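Local coordinates for DUF7790 domain-containing protein (Leptospira interrogans serogroup Icterohaemorrhagiae serovar copenhageni, PDB 6ULO) that is of unknown function but carries a Rossmann-like domain of the DUF7790 family and is probably membrane-attached in its full-length form, at residues T159-M162 with L163-K166; Q173-D176 with E177-S180. All blocks are in the same frame, centred on the assembly; numbering follows the deposited sequence.

Contact 1: residues T159-M162 with L163-K166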
loop_
_atom_site.group_PDB
_atom_site.type_symbol
_atom_site.label_atom_id
_atom_site.label_comp_id
_atom_site.label_asym_id
_atom_site.label_seq_id
_atom_site.Cartn_x
_atom_site.Cartn_y
_atom_site.Cartn_z
ATOM N N THR A 159 0.104 -7.901 -16.677
ATOM C CA THR A 159 0.139 -9.052 -15.788
ATOM C C THR A 159 -1.094 -9.087 -14.893
ATOM O O THR A 159 -1.681 -10.155 -14.692
ATOM C CB THR A 159 1.417 -8.992 -14.964
ATOM O OG1 THR A 159 2.506 -9.260 -15.850
ATOM C CG2 THR A 159 1.386 -10.007 -13.829
ATOM N N ASN A 160 -1.489 -7.931 -14.319
ATOM C CA ASN A 160 -2.661 -7.919 -13.455
ATOM C C ASN A 160 -3.911 -8.356 -14.194
ATOM O O ASN A 160 -4.762 -9.031 -13.615
ATOM C CB ASN A 160 -2.879 -6.533 -12.825
ATOM C CG ASN A 160 -1.911 -6.249 -11.705
ATOM O OD1 ASN A 160 -1.221 -7.128 -11.224
ATOM N ND2 ASN A 160 -1.844 -5.002 -11.304
ATOM N N LEU A 161 -4.078 -7.917 -15.442
ATOM C CA LEU A 161 -5.247 -8.354 -16.188
ATOM C C LEU A 161 -5.217 -9.872 -16.351
ATOM O O LEU A 161 -6.204 -10.562 -16.090
ATOM C CB LEU A 161 -5.271 -7.659 -17.537
ATOM C CG LEU A 161 -6.350 -8.110 -18.511
ATOM C CD1 LEU A 161 -7.710 -7.977 -17.900
ATOM C CD2 LEU A 161 -6.228 -7.329 -19.807
ATOM N N MET A 162 -4.061 -10.402 -16.750
ATOM C CA MET A 162 -3.894 -11.844 -16.859
ATOM C C MET A 162 -4.242 -12.568 -15.564
ATOM O O MET A 162 -4.976 -13.559 -15.586
ATOM C CB MET A 162 -2.469 -12.118 -17.316
ATOM C CG MET A 162 -2.131 -13.594 -17.534
ATOM S SD MET A 162 -1.806 -14.541 -15.996
ATOM C CE MET A 162 -0.232 -13.859 -15.525
ATOM N N LEU A 163 -3.734 -12.082 -14.418
ATOM C CA LEU A 163 -3.953 -12.748 -13.131
ATOM C C LEU A 163 -5.415 -12.709 -12.715
ATOM O O LEU A 163 -5.952 -13.685 -12.180
ATOM C CB LEU A 163 -3.125 -12.039 -12.063
ATOM C CG LEU A 163 -1.603 -12.188 -12.174
ATOM C CD1 LEU A 163 -0.946 -11.226 -11.207
ATOM C CD2 LEU A 163 -1.126 -13.621 -11.901
ATOM N N SER A 164 -6.061 -11.565 -12.920
ATOM C CA SER A 164 -7.473 -11.426 -12.573
ATOM C C SER A 164 -8.324 -12.457 -13.304
ATOM O O SER A 164 -9.291 -12.984 -12.745
ATOM C CB SER A 164 -7.956 -10.015 -12.916
ATOM O OG SER A 164 -8.176 -9.914 -14.319
ATOM N N LYS A 165 -7.981 -12.772 -14.560
ATOM C CA LYS A 165 -8.727 -13.795 -15.284
ATOM C C LYS A 165 -8.290 -15.191 -14.872
ATOM O O LYS A 165 -9.130 -16.084 -14.743
ATOM C CB LYS A 165 -8.552 -13.597 -16.782
ATOM C CG LYS A 165 -9.186 -12.324 -17.242
ATOM C CD LYS A 165 -9.261 -12.256 -18.748
ATOM C CE LYS A 165 -10.298 -11.225 -19.178
ATOM N NZ LYS A 165 -10.429 -11.171 -20.683
ATOM N N LYS A 166 -6.985 -15.391 -14.664
ATOM C CA LYS A 166 -6.457 -16.716 -14.342
ATOM C C LYS A 166 -7.025 -17.226 -13.039
ATOM O O LYS A 166 -7.368 -18.409 -12.923
ATOM C CB LYS A 166 -4.930 -16.648 -14.278
ATOM C CG LYS A 166 -4.253 -17.929 -13.811
ATOM C CD LYS A 166 -2.737 -17.775 -13.857
ATOM C CE LYS A 166 -2.031 -19.049 -13.384
ATOM N NZ LYS A 166 -0.556 -18.859 -13.412
#

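Contact 2: residues Q173-D176 with E177-S180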
loop_
_atom_site.group_PDB
_atom_site.type_symbol
_atom_site.label_atom_id
_atom_site.label_comp_id
_atom_site.label_asym_id
_atom_site.label_seq_id
_atom_site.Cartn_x
_atom_site.Cartn_y
_atom_site.Cartn_z
ATOM N N GLN A 173 -8.359 -2.542 -11.311
ATOM C CA GLN A 173 -8.045 -2.264 -12.709
ATOM C C GLN A 173 -8.921 -3.042 -13.667
ATOM O O GLN A 173 -8.951 -2.721 -14.855
ATOM C CB GLN A 173 -6.569 -2.535 -13.048
ATOM C CG GLN A 173 -5.621 -1.646 -12.217
ATOM C CD GLN A 173 -4.189 -2.127 -12.208
ATOM O OE1 GLN A 173 -3.873 -3.169 -12.789
ATOM N NE2 GLN A 173 -3.328 -1.424 -11.470
ATOM N N THR A 174 -9.648 -4.038 -13.175
ATOM C CA THR A 174 -10.393 -4.949 -14.029
ATOM C C THR A 174 -11.871 -5.036 -13.675
ATOM O O THR A 174 -12.590 -5.808 -14.320
ATOM C CB THR A 174 -9.798 -6.375 -13.994
ATOM O OG1 THR A 174 -9.917 -6.902 -12.665
ATOM C CG2 THR A 174 -8.353 -6.406 -14.424
ATOM N N ASP A 175 -12.344 -4.274 -12.693
ATOM C CA ASP A 175 -13.737 -4.316 -12.254
ATOM C C ASP A 175 -14.259 -2.895 -12.103
ATOM O O ASP A 175 -13.659 -2.077 -11.391
ATOM C CB ASP A 175 -13.850 -5.047 -10.913
ATOM C CG ASP A 175 -15.284 -5.078 -10.401
ATOM O OD1 ASP A 175 -16.096 -5.802 -10.997
ATOM O OD2 ASP A 175 -15.602 -4.365 -9.442
ATOM N N ASP A 176 -15.383 -2.607 -12.767
ATOM C CA ASP A 176 -15.897 -1.236 -12.788
ATOM C C ASP A 176 -16.223 -0.725 -11.383
ATOM O O ASP A 176 -15.926 0.431 -11.064
ATOM C CB ASP A 176 -17.135 -1.144 -13.688
ATOM C CG ASP A 176 -16.817 -1.246 -15.170
ATOM O OD1 ASP A 176 -15.678 -0.974 -15.587
ATOM O OD2 ASP A 176 -17.756 -1.593 -15.936
ATOM N N GLU A 177 -16.860 -1.542 -10.542
ATOM C CA GLU A 177 -17.251 -1.062 -9.222
ATOM C C GLU A 177 -16.033 -0.771 -8.351
ATOM O O GLU A 177 -15.979 0.271 -7.686
ATOM C CB GLU A 177 -18.175 -2.062 -8.536
ATOM C CG GLU A 177 -18.744 -1.544 -7.238
ATOM C CD GLU A 177 -19.666 -2.543 -6.564
ATOM O OE1 GLU A 177 -19.698 -3.716 -7.007
ATOM O OE2 GLU A 177 -20.350 -2.164 -5.590
ATOM N N GLN A 178 -15.032 -1.656 -8.363
ATOM C CA GLN A 178 -13.836 -1.412 -7.555
ATOM C C GLN A 178 -13.037 -0.236 -8.099
ATOM O O GLN A 178 -12.509 0.571 -7.328
ATOM C CB GLN A 178 -13.003 -2.688 -7.390
ATOM C CG GLN A 178 -13.749 -3.726 -6.563
ATOM C CD GLN A 178 -12.966 -4.994 -6.314
ATOM O OE1 GLN A 178 -11.744 -5.050 -6.521
ATOM N NE2 GLN A 178 -13.673 -6.031 -5.851
ATOM N N TYR A 179 -12.990 -0.082 -9.423
ATOM C CA TYR A 179 -12.359 1.097 -10.006
ATOM C C TYR A 179 -13.049 2.366 -9.518
ATOM O O TYR A 179 -12.396 3.328 -9.074
ATOM C CB TYR A 179 -12.379 1.041 -11.543
ATOM C CG TYR A 179 -11.714 2.286 -12.101
ATOM C CD1 TYR A 179 -10.331 2.383 -12.143
ATOM C CD2 TYR A 179 -12.462 3.383 -12.510
ATOM C CE1 TYR A 179 -9.705 3.535 -12.567
ATOM C CE2 TYR A 179 -11.844 4.524 -12.951
ATOM C CZ TYR A 179 -10.464 4.599 -12.978
ATOM O OH TYR A 179 -9.821 5.756 -13.384
ATOM N N SER A 180 -14.389 2.383 -9.592
ATOM C CA SER A 180 -15.136 3.567 -9.186
ATOM C C SER A 180 -14.901 3.903 -7.717
ATOM O O SER A 180 -14.840 5.085 -7.348
ATOM C CB SER A 180 -16.617 3.318 -9.433
ATOM O OG SER A 180 -17.351 4.449 -9.061
HETATM O O HOH W 1 -18.247 -4.044 -11.447
HETATM O O HOH W 2 -17.721 -5.444 -8.102
#

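Contact 1: residues T159-M162 with L163-K166
Leu163 packs against Thr159 one helical turn earlier, and the two side chains run alongside each other in the same direction. The touch is methyl to methyl, Thr159 CG2 lying 3.7 Å from Leu163 CD1. Thr159 has this methyl anti to its own nitrogen (OG1 at chi1 -70°), which directs CG2 along the helix and turns the hydroxyl back to a weak bond with Lys155 O. The other branch of the leucine is met by the preceding residue: Met162 is bent at chi2 and chi3, and the fold carries its CE back to 3.7 Å from Leu163 CD2. One buried leucine is thus lined by a threonine methyl on CD1 and a thioether methyl on CD2.

Polar economy is displayed by Leu161 O. Lys165 N supplies the regular helical bond at 3.2 Å, and in the modelled conformer of Ser164, one of two, Ser164 OG donates a second and shorter one, 2.7 Å to Leu161 O, from 21° off the carbonyl plane. In that conformer the hydroxyl sits between its own nitrogen and carbonyl carbon (chi1 77°), and from there it folds back on the preceding turn.

The exposed side is looser. Lys166, extended beyond CG, runs beside Met162, with its CD 4.0 Å from Met162 SD, and Lys165 also reaches outward.

These residues form the C-terminal end of helix 139-166. Its inner face rests on the following loop, where Leu163 touches Tyr169 and Asn160 touches Met171, while Thr159 meets Ile270 of a later loop, short of strand 277-282.

Contact 2: residues Q173-D176 with E177-S180
Asp175 OD2 is gripped by the start of the helix and by solvent together. Gln178 N donates to Asp175 OD2 over 3.0 Å, with an N-H...O angle of 159°, and water 2 donates to the same oxygen at 2.7 Å. The peptide N-H comes to the anti side of the carboxylate and 25° out of its plane. This is an N-cap: the side chain of the residue just before the helix accepts an N-H of the first turn. With CG anti to the backbone nitrogen (chi1 178°), the carboxylate lies beside its own carbonyl carbon and swings forward over the opening turn. The extended Gln178 chain passes along the same oxygen, its CG 3.5 Å from Asp175 OD2.

Water completes the cap. Water 1 donates to Asp175 OD1 and accepts from Glu177 N, 3.0 Å from the water oxygen, so another N-H of the first turn reaches the carboxylate through solvent. In the conformer of Glu177 given, one of two, water 2 also donates to Glu177 OE1, at 2.8 Å, and thereby links two carboxylates by its two hydrogens.

Behind the cap the backbone settles into regular helix, with Tyr179 N bonded to Asp175 O and Ser180 N to Asp176 O, each at 2.9 Å. Two side chains of this turn find partners near helix 113-120: Asp176 forms a salt bridge with Lys113, and Tyr179 OH bonds to Ser110 O.

The positive end of the helix dipole would favour the anionic form of Asp175, with a long, weak ion pair to Lys170 adding to the effect. For that Glu177 conformer, water 2 probably eases the repulsion between the two acids by offering a hydrogen to each.

In the fold
Followed from the N terminus, the chain completes contact 1 at the end of helix 139-166, turns through a short loop, and then begins helix 176-187 at contact 2. The two lie in series, neither nested nor crossed, with centres about 14 Å apart. Each spans a single continuous stretch, so neither closes a loop; the loop between them is instead closed by contacts joining 159-166 to 173-174. There Asn160 ND2 probably bonds to Gln173 OE1, and Thr174 CG2 packs against Leu161 CD1. These touches fasten the end of helix 139-166 to the loop that leads into helix 176-187, which in turn precedes edge strand 191-195 of the mixed sheet.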